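Local coordinates for protein 4-hydroxyphenylpyruvate dioxygenase (Pseudomonas putida, PDB 5HMQ) that converts 3-dehydroshikimate to protocatechuate with the help of a divalent metal ion, a step in the breakdown of quinate and shikimate, at residues I184-A195 with T232-I242; L264-L274 with P283-P291. All blocks are in the same frame, centred on the assembly; numbering follows the deposited sequence.

Interaction 1 (I184-A195 with T232-I242). With MG (magnesium ion), chain K.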
# COMPACT_ATOMS: atom_id res chain seq x y z
N ILE C 184 -17.45 -33.52 -17.04
CA ILE C 184 -16.85 -34.15 -15.87
C ILE C 184 -17.94 -34.39 -14.83
O ILE C 184 -18.70 -33.47 -14.51
CB ILE C 184 -15.72 -33.28 -15.30
CG1 ILE C 184 -14.66 -33.00 -16.37
CG2 ILE C 184 -15.09 -33.95 -14.09
CD1 ILE C 184 -13.53 -32.12 -15.88
N PRO C 185 -18.05 -35.60 -14.28
CA PRO C 185 -19.03 -35.84 -13.21
C PRO C 185 -18.81 -34.90 -12.04
O PRO C 185 -17.68 -34.72 -11.57
CB PRO C 185 -18.79 -37.30 -12.83
CG PRO C 185 -18.19 -37.92 -14.05
CD PRO C 185 -17.36 -36.84 -14.68
N GLY C 186 -19.90 -34.29 -11.57
CA GLY C 186 -19.82 -33.31 -10.50
C GLY C 186 -19.06 -33.81 -9.28
O GLY C 186 -18.38 -33.03 -8.61
N ASP C 187 -19.17 -35.10 -8.97
CA ASP C 187 -18.53 -35.63 -7.78
C ASP C 187 -17.04 -35.91 -7.97
O ASP C 187 -16.36 -36.19 -6.98
CB ASP C 187 -19.24 -36.92 -7.33
CG ASP C 187 -19.09 -38.05 -8.34
OD1 ASP C 187 -18.91 -37.76 -9.54
OD2 ASP C 187 -19.15 -39.22 -7.93
N LYS C 188 -16.53 -35.82 -9.20
CA LYS C 188 -15.10 -35.97 -9.43
C LYS C 188 -14.35 -34.64 -9.38
O LYS C 188 -13.12 -34.64 -9.46
CB LYS C 188 -14.85 -36.66 -10.78
CG LYS C 188 -15.38 -38.08 -10.86
CD LYS C 188 -14.99 -38.92 -9.64
CE LYS C 188 -13.48 -39.13 -9.56
NZ LYS C 188 -13.09 -39.86 -8.32
N ILE C 189 -15.06 -33.53 -9.26
CA ILE C 189 -14.44 -32.23 -9.02
C ILE C 189 -14.41 -32.02 -7.51
O ILE C 189 -15.46 -32.01 -6.85
CB ILE C 189 -15.22 -31.10 -9.71
CG1 ILE C 189 -15.25 -31.33 -11.23
CG2 ILE C 189 -14.61 -29.75 -9.39
CD1 ILE C 189 -16.20 -30.40 -11.96
N PHE C 190 -13.21 -31.88 -6.95
CA PHE C 190 -13.06 -31.78 -5.50
C PHE C 190 -12.94 -30.35 -4.99
O PHE C 190 -13.24 -30.11 -3.82
CB PHE C 190 -11.83 -32.57 -5.03
CG PHE C 190 -12.04 -34.06 -5.00
CD1 PHE C 190 -13.24 -34.62 -5.42
CD2 PHE C 190 -11.04 -34.90 -4.55
CE1 PHE C 190 -13.43 -35.99 -5.38
CE2 PHE C 190 -11.22 -36.28 -4.51
CZ PHE C 190 -12.42 -36.82 -4.93
N PHE C 191 -12.51 -29.40 -5.82
CA PHE C 191 -12.23 -28.07 -5.32
C PHE C 191 -12.13 -27.11 -6.49
O PHE C 191 -11.67 -27.48 -7.58
CB PHE C 191 -10.93 -28.06 -4.51
CG PHE C 191 -10.90 -27.03 -3.41
CD1 PHE C 191 -11.46 -27.31 -2.18
CD2 PHE C 191 -10.33 -25.79 -3.62
CE1 PHE C 191 -11.44 -26.37 -1.17
CE2 PHE C 191 -10.30 -24.85 -2.61
CZ PHE C 191 -10.86 -25.13 -1.39
N VAL C 192 -12.54 -25.86 -6.26
CA VAL C 192 -12.51 -24.82 -7.27
C VAL C 192 -11.85 -23.59 -6.67
O VAL C 192 -12.30 -23.08 -5.64
CB VAL C 192 -13.92 -24.47 -7.78
CG1 VAL C 192 -13.87 -23.27 -8.72
CG2 VAL C 192 -14.55 -25.66 -8.49
N GLN C 193 -10.78 -23.12 -7.32
CA GLN C 193 -10.08 -21.90 -6.93
C GLN C 193 -10.36 -20.83 -7.97
O GLN C 193 -10.05 -21.02 -9.15
CB GLN C 193 -8.58 -22.14 -6.81
CG GLN C 193 -8.17 -23.14 -5.75
CD GLN C 193 -6.67 -23.37 -5.75
OE1 GLN C 193 -6.03 -23.35 -6.80
NE2 GLN C 193 -6.10 -23.58 -4.57
N MSE C 194 -10.94 -19.72 -7.54
CA MSE C 194 -11.14 -18.58 -8.44
C MSE C 194 -9.99 -17.59 -8.28
O MSE C 194 -9.62 -17.24 -7.17
CB MSE C 194 -12.47 -17.89 -8.16
CG MSE C 194 -13.68 -18.81 -8.24
SE MSE C 194 -13.88 -19.74 -9.94
CE MSE C 194 -14.07 -18.21 -11.14
N ALA C 195 -9.43 -17.16 -9.41
CA ALA C 195 -8.38 -16.15 -9.40
C ALA C 195 -8.48 -15.35 -10.69
O ALA C 195 -8.37 -15.91 -11.78
CB ALA C 195 -6.99 -16.78 -9.28
N THR C 232 -22.22 -29.32 -13.91
CA THR C 232 -21.94 -30.71 -13.57
C THR C 232 -22.69 -31.19 -12.34
O THR C 232 -22.71 -32.39 -12.07
CB THR C 232 -20.44 -30.91 -13.33
OG1 THR C 232 -20.08 -30.34 -12.06
CG2 THR C 232 -19.63 -30.22 -14.41
N GLY C 233 -23.31 -30.28 -11.58
CA GLY C 233 -23.90 -30.60 -10.31
C GLY C 233 -23.00 -30.32 -9.12
O GLY C 233 -23.47 -30.43 -7.97
N TYR C 234 -21.73 -29.98 -9.36
CA TYR C 234 -20.80 -29.67 -8.28
C TYR C 234 -21.34 -28.57 -7.38
O TYR C 234 -21.72 -27.49 -7.85
CB TYR C 234 -19.44 -29.26 -8.87
CG TYR C 234 -18.42 -28.81 -7.86
CD1 TYR C 234 -17.65 -29.73 -7.16
CD2 TYR C 234 -18.19 -27.46 -7.63
CE1 TYR C 234 -16.70 -29.32 -6.23
CE2 TYR C 234 -17.24 -27.04 -6.70
CZ TYR C 234 -16.50 -27.97 -6.01
OH TYR C 234 -15.56 -27.56 -5.10
N ARG C 235 -21.38 -28.85 -6.08
CA ARG C 235 -21.78 -27.87 -5.07
C ARG C 235 -20.76 -27.79 -3.94
O ARG C 235 -21.10 -27.36 -2.84
CB ARG C 235 -23.17 -28.19 -4.52
CG ARG C 235 -24.26 -28.22 -5.58
CD ARG C 235 -24.49 -26.84 -6.18
NE ARG C 235 -25.55 -26.84 -7.18
CZ ARG C 235 -25.36 -27.04 -8.48
NH1 ARG C 235 -24.15 -27.28 -8.95
NH2 ARG C 235 -26.39 -27.02 -9.32
N GLY C 236 -19.52 -28.19 -4.20
CA GLY C 236 -18.47 -28.17 -3.21
C GLY C 236 -17.94 -26.78 -2.95
O GLY C 236 -18.57 -25.77 -3.30
N PRO C 237 -16.77 -26.69 -2.33
CA PRO C 237 -16.23 -25.38 -1.94
C PRO C 237 -15.93 -24.50 -3.14
O PRO C 237 -15.49 -24.98 -4.19
CB PRO C 237 -14.96 -25.74 -1.16
CG PRO C 237 -15.13 -27.17 -0.76
CD PRO C 237 -15.91 -27.80 -1.87
N LEU C 238 -16.18 -23.21 -2.97
CA LEU C 238 -15.81 -22.17 -3.93
C LEU C 238 -14.81 -21.24 -3.27
O LEU C 238 -15.15 -20.55 -2.30
CB LEU C 238 -17.04 -21.38 -4.41
CG LEU C 238 -16.75 -20.26 -5.40
CD1 LEU C 238 -16.34 -20.80 -6.76
CD2 LEU C 238 -17.93 -19.31 -5.50
N SER C 239 -13.58 -21.20 -3.79
CA SER C 239 -12.48 -20.60 -3.05
C SER C 239 -11.77 -19.55 -3.89
O SER C 239 -12.07 -19.33 -5.07
CB SER C 239 -11.48 -21.67 -2.59
OG SER C 239 -10.57 -21.12 -1.65
N LEU C 240 -10.80 -18.90 -3.26
CA LEU C 240 -10.00 -17.82 -3.83
C LEU C 240 -8.53 -18.11 -3.57
O LEU C 240 -8.16 -18.45 -2.44
CB LEU C 240 -10.38 -16.47 -3.23
CG LEU C 240 -11.81 -15.99 -3.42
CD1 LEU C 240 -12.11 -14.86 -2.47
CD2 LEU C 240 -12.03 -15.56 -4.85
N GLU C 241 -7.70 -17.96 -4.59
CA GLU C 241 -6.25 -18.17 -4.44
C GLU C 241 -5.53 -17.03 -5.14
O GLU C 241 -5.43 -17.01 -6.37
CB GLU C 241 -5.80 -19.53 -4.97
CG GLU C 241 -4.35 -19.84 -4.63
CD GLU C 241 -3.81 -21.05 -5.36
OE1 GLU C 241 -4.23 -21.29 -6.51
OE2 GLU C 241 -2.96 -21.76 -4.79
N ILE C 242 -5.02 -16.09 -4.35
CA ILE C 242 -4.15 -15.02 -4.81
C ILE C 242 -2.81 -15.20 -4.12
O ILE C 242 -2.74 -15.72 -3.00
CB ILE C 242 -4.76 -13.64 -4.46
CG1 ILE C 242 -6.15 -13.50 -5.08
CG2 ILE C 242 -3.85 -12.49 -4.90
CD1 ILE C 242 -6.21 -13.85 -6.53
MG MG K . -4.25 -22.98 -7.73
O HOH W 1 -3.39 -23.99 -6.20
O HOH W 2 -2.42 -22.59 -8.37
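Gln-193 and Glu-241 meet at a magnesium ion, which Gln-193 OE1 holds at 2.0 Å and Glu-241 OE1 at 2.1 Å. The two oxygens lie 2.8 Å apart because the cation draws both in; the amide and carboxylate planes are 52° apart. Two waters, Glu-136 and Asp-167 complete the catalytic metal site. One water donates to Glu-241 OE2 and weakly accepts from Gln-193 NE2; Gln-63 also binds the Glu-241 carboxylate. Gln-193 NE2 also bonds to Glu-32 OE1, consistent with a fixed amide rotation, and glutamine suits the place because its O and N have different partners. Glu-241 reaches the ion with an extended chain, CG trans to its backbone N (chi1 -172°).

Behind these ligands run strands 189-194 and 238-240, the last two parallel strands of the TIM barrel, with the metal at their C-terminal ends. Ser-239 N donates to Val-192 O (2.9 Å, bent), Met-194 N to Ser-239 O (2.7 Å) and Glu-241 N to Met-194 O (a long 3.3 Å). This register puts Gln-193 beside Ser-239, so Glu-241, two residues on, can reach the same ion. Flexible selenomethionine Met-194, on the sheet face shared with Leu-238 and Leu-240, lays CG against Leu-238 CD1. Farther back, the Tyr-234 ring takes Ile-189 CG2 over one face, while Val-192 CG2 approaches Tyr-234 CE2. Tyr-234 OH donates to Pro-237 O, tying the ring to the loop that leads into strand 238-240.

Interaction 2 (L264-L274 with P283-P291); sequences LYLEEQTRLRL and PGVLFSPPP
Glu-267 and Leu-286 bring the two backbones within 5.0 Å, CA to CA, where the irregular segment 283-291 passes beside the 264-274 part of helix 252-276. Phe-287 N, in a segment without regular structure, donates to Glu-267 OE1 at 2.8 Å, and the N-H points almost straight at it (164°). The carboxylate uses the anti lone pair of OE1, away from its other oxygen. That second oxygen, OE2, pairs with Arg-5 and takes a weak bond from a water that also donates to Val-285 O, so the acid suits a place where both oxygens have work.

Leu-286 lays CD1 on CA and CB of Arg-271, both at 3.6 Å, while its CD2 rests near Glu-267 CG: a branched apolar end fitted against one turn of helix. A chi1 of -164° turns the Phe-287 ring away from its own backbone N and carries it to Leu-264, whose CD2 sits over one face, 4.1 Å from the centroid. Glu-268 OE2 touches Pro-289 CG at 3.2 Å and forms a salt bridge with Arg-380. Arg-271, bent at chi3, pairs through NH1 with Glu-275, while its NE, beside Ser-288 CB, is buried without a partner in the model.

Helix 222-231 packs against Leu-266, Thr-270 and Leu-274, whereas Phe-287 and Pro-289 lean on helix 374-383 as the chain leads toward strand 295-304.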
# COMPACT_ATOMS: atom_id res chain seq x y z
N LEU C 264 -19.39 -13.07 -3.75
CA LEU C 264 -20.80 -12.72 -3.88
C LEU C 264 -21.10 -12.17 -5.27
O LEU C 264 -22.09 -12.55 -5.91
CB LEU C 264 -21.19 -11.71 -2.80
CG LEU C 264 -21.04 -12.18 -1.36
CD1 LEU C 264 -21.51 -11.10 -0.39
CD2 LEU C 264 -21.77 -13.50 -1.11
N TYR C 265 -20.24 -11.27 -5.76
CA TYR C 265 -20.42 -10.71 -7.09
C TYR C 265 -20.25 -11.78 -8.16
O TYR C 265 -20.99 -11.80 -9.15
CB TYR C 265 -19.43 -9.56 -7.30
CG TYR C 265 -19.53 -8.86 -8.64
CD1 TYR C 265 -20.65 -8.11 -8.97
CD2 TYR C 265 -18.49 -8.92 -9.55
CE1 TYR C 265 -20.74 -7.46 -10.19
CE2 TYR C 265 -18.57 -8.28 -10.77
CZ TYR C 265 -19.69 -7.55 -11.09
OH TYR C 265 -19.77 -6.90 -12.30
N LEU C 266 -19.28 -12.68 -7.98
CA LEU C 266 -19.09 -13.77 -8.92
C LEU C 266 -20.31 -14.67 -9.00
O LEU C 266 -20.71 -15.10 -10.09
CB LEU C 266 -17.86 -14.59 -8.53
CG LEU C 266 -17.69 -15.93 -9.25
CD1 LEU C 266 -17.54 -15.74 -10.75
CD2 LEU C 266 -16.52 -16.71 -8.68
N GLU C 267 -20.92 -14.97 -7.85
CA GLU C 267 -22.09 -15.85 -7.84
C GLU C 267 -23.25 -15.23 -8.61
O GLU C 267 -23.92 -15.93 -9.39
CB GLU C 267 -22.51 -16.15 -6.40
CG GLU C 267 -21.58 -17.11 -5.68
CD GLU C 267 -22.05 -17.43 -4.28
OE1 GLU C 267 -23.21 -17.09 -3.95
OE2 GLU C 267 -21.26 -18.01 -3.50
N GLU C 268 -23.51 -13.94 -8.41
CA GLU C 268 -24.61 -13.29 -9.12
C GLU C 268 -24.35 -13.27 -10.62
O GLU C 268 -25.22 -13.61 -11.43
CB GLU C 268 -24.80 -11.87 -8.59
CG GLU C 268 -25.68 -11.02 -9.50
CD GLU C 268 -25.69 -9.56 -9.07
OE1 GLU C 268 -24.62 -8.92 -9.11
OE2 GLU C 268 -26.75 -9.07 -8.67
N GLN C 269 -23.13 -12.87 -11.02
CA GLN C 269 -22.80 -12.85 -12.44
C GLN C 269 -22.80 -14.24 -13.03
O GLN C 269 -23.16 -14.42 -14.20
CB GLN C 269 -21.43 -12.20 -12.66
CG GLN C 269 -21.36 -10.75 -12.24
CD GLN C 269 -22.41 -9.91 -12.95
OE1 GLN C 269 -23.30 -9.35 -12.33
NE2 GLN C 269 -22.30 -9.83 -14.27
N THR C 270 -22.42 -15.25 -12.25
CA THR C 270 -22.51 -16.60 -12.77
C THR C 270 -23.97 -17.02 -12.91
O THR C 270 -24.36 -17.54 -13.96
CB THR C 270 -21.74 -17.57 -11.86
OG1 THR C 270 -20.37 -17.16 -11.78
CG2 THR C 270 -21.81 -18.98 -12.40
N ARG C 271 -24.81 -16.67 -11.93
CA ARG C 271 -26.23 -17.01 -12.02
C ARG C 271 -26.85 -16.40 -13.27
O ARG C 271 -27.55 -17.08 -14.02
CB ARG C 271 -26.98 -16.54 -10.78
CG ARG C 271 -28.49 -16.74 -10.89
CD ARG C 271 -29.24 -16.35 -9.62
NE ARG C 271 -29.00 -14.97 -9.24
CZ ARG C 271 -29.53 -13.92 -9.86
NH1 ARG C 271 -30.35 -14.09 -10.89
NH2 ARG C 271 -29.25 -12.69 -9.44
N LEU C 272 -26.57 -15.12 -13.52
CA LEU C 272 -27.12 -14.47 -14.71
C LEU C 272 -26.62 -15.14 -15.98
O LEU C 272 -27.36 -15.24 -16.97
CB LEU C 272 -26.75 -12.98 -14.71
CG LEU C 272 -27.36 -12.13 -13.60
CD1 LEU C 272 -26.65 -10.79 -13.49
CD2 LEU C 272 -28.85 -11.94 -13.83
N ARG C 273 -25.37 -15.61 -15.97
CA ARG C 273 -24.84 -16.30 -17.14
C ARG C 273 -25.61 -17.58 -17.42
O ARG C 273 -25.93 -17.88 -18.57
CB ARG C 273 -23.35 -16.58 -16.96
CG ARG C 273 -22.71 -17.31 -18.12
CD ARG C 273 -22.52 -16.36 -19.30
NE ARG C 273 -21.73 -15.19 -18.93
CZ ARG C 273 -20.41 -15.09 -19.08
NH1 ARG C 273 -19.73 -16.10 -19.59
NH2 ARG C 273 -19.78 -13.98 -18.71
N LEU C 274 -25.93 -18.36 -16.37
CA LEU C 274 -26.71 -19.58 -16.59
C LEU C 274 -28.12 -19.26 -17.06
O LEU C 274 -28.67 -19.99 -17.89
CB LEU C 274 -26.79 -20.45 -15.33
CG LEU C 274 -25.62 -21.20 -14.66
CD1 LEU C 274 -24.71 -21.86 -15.68
CD2 LEU C 274 -24.85 -20.40 -13.63
N PRO C 283 -32.74 -22.44 -7.12
CA PRO C 283 -32.62 -21.24 -6.29
C PRO C 283 -31.97 -21.55 -4.95
O PRO C 283 -31.94 -22.70 -4.49
CB PRO C 283 -34.08 -20.78 -6.10
CG PRO C 283 -34.92 -21.95 -6.45
CD PRO C 283 -34.13 -22.85 -7.35
N GLY C 284 -31.42 -20.51 -4.33
CA GLY C 284 -30.81 -20.62 -3.02
C GLY C 284 -29.34 -21.00 -3.01
O GLY C 284 -28.76 -21.10 -1.93
N VAL C 285 -28.73 -21.22 -4.18
CA VAL C 285 -27.31 -21.55 -4.23
C VAL C 285 -26.48 -20.29 -4.43
O VAL C 285 -25.59 -19.98 -3.63
CB VAL C 285 -27.01 -22.57 -5.35
CG1 VAL C 285 -25.52 -22.81 -5.46
CG2 VAL C 285 -27.75 -23.87 -5.10
N LEU C 286 -26.77 -19.55 -5.49
CA LEU C 286 -25.97 -18.39 -5.88
C LEU C 286 -26.58 -17.11 -5.33
O LEU C 286 -27.79 -16.90 -5.43
CB LEU C 286 -25.84 -18.32 -7.40
CG LEU C 286 -25.19 -19.56 -8.03
CD1 LEU C 286 -25.18 -19.45 -9.55
CD2 LEU C 286 -23.79 -19.77 -7.49
N PHE C 287 -25.73 -16.27 -4.73
CA PHE C 287 -26.14 -14.96 -4.23
C PHE C 287 -26.98 -14.23 -5.26
O PHE C 287 -26.60 -14.12 -6.43
CB PHE C 287 -24.89 -14.15 -3.88
CG PHE C 287 -25.15 -12.94 -3.02
CD1 PHE C 287 -25.71 -13.07 -1.76
CD2 PHE C 287 -24.81 -11.67 -3.46
CE1 PHE C 287 -25.94 -11.96 -0.96
CE2 PHE C 287 -25.04 -10.55 -2.67
CZ PHE C 287 -25.61 -10.70 -1.42
N SER C 288 -28.14 -13.74 -4.83
CA SER C 288 -29.11 -13.08 -5.71
C SER C 288 -29.56 -11.78 -5.05
O SER C 288 -30.66 -11.69 -4.50
CB SER C 288 -30.29 -13.99 -6.03
OG SER C 288 -30.90 -14.48 -4.85
N PRO C 289 -28.72 -10.75 -5.08
CA PRO C 289 -29.08 -9.48 -4.45
C PRO C 289 -30.01 -8.68 -5.34
O PRO C 289 -30.24 -9.06 -6.50
CB PRO C 289 -27.72 -8.78 -4.29
CG PRO C 289 -26.94 -9.26 -5.47
CD PRO C 289 -27.39 -10.69 -5.72
N PRO C 290 -30.59 -7.59 -4.84
CA PRO C 290 -31.42 -6.74 -5.70
C PRO C 290 -30.62 -6.20 -6.87
O PRO C 290 -29.46 -5.81 -6.71
CB PRO C 290 -31.85 -5.60 -4.76
CG PRO C 290 -31.70 -6.15 -3.39
CD PRO C 290 -30.56 -7.11 -3.45
N PRO C 291 -31.20 -6.20 -8.07
CA PRO C 291 -30.52 -5.58 -9.21
C PRO C 291 -30.25 -4.10 -8.95
O PRO C 291 -30.97 -3.44 -8.19
CB PRO C 291 -31.51 -5.77 -10.37
CG PRO C 291 -32.34 -6.94 -9.96
CD PRO C 291 -32.47 -6.83 -8.47
O HOH W 3 -22.68 -20.34 -3.20

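The centres of interactions 1 and 2 lie about 16 Å apart, and the two follow in series along the chain: strand 238-240, which closes the barrel sheet in interaction 1, is succeeded by helix 252-276, the helical partner in interaction 2. They also touch directly, Met-194 CG meeting Leu-266 CD2 at 3.6 Å, so that this helix covers strands 189-194 and 238-240 on the side away from the metal ligands. A neighbouring side of the helix carries segment 283-291, which runs on to strand 295-304 of the dioxygenase-like part. The last barrel helix is thus shared between the shell behind the catalytic metal site and the connection between the two fused domains.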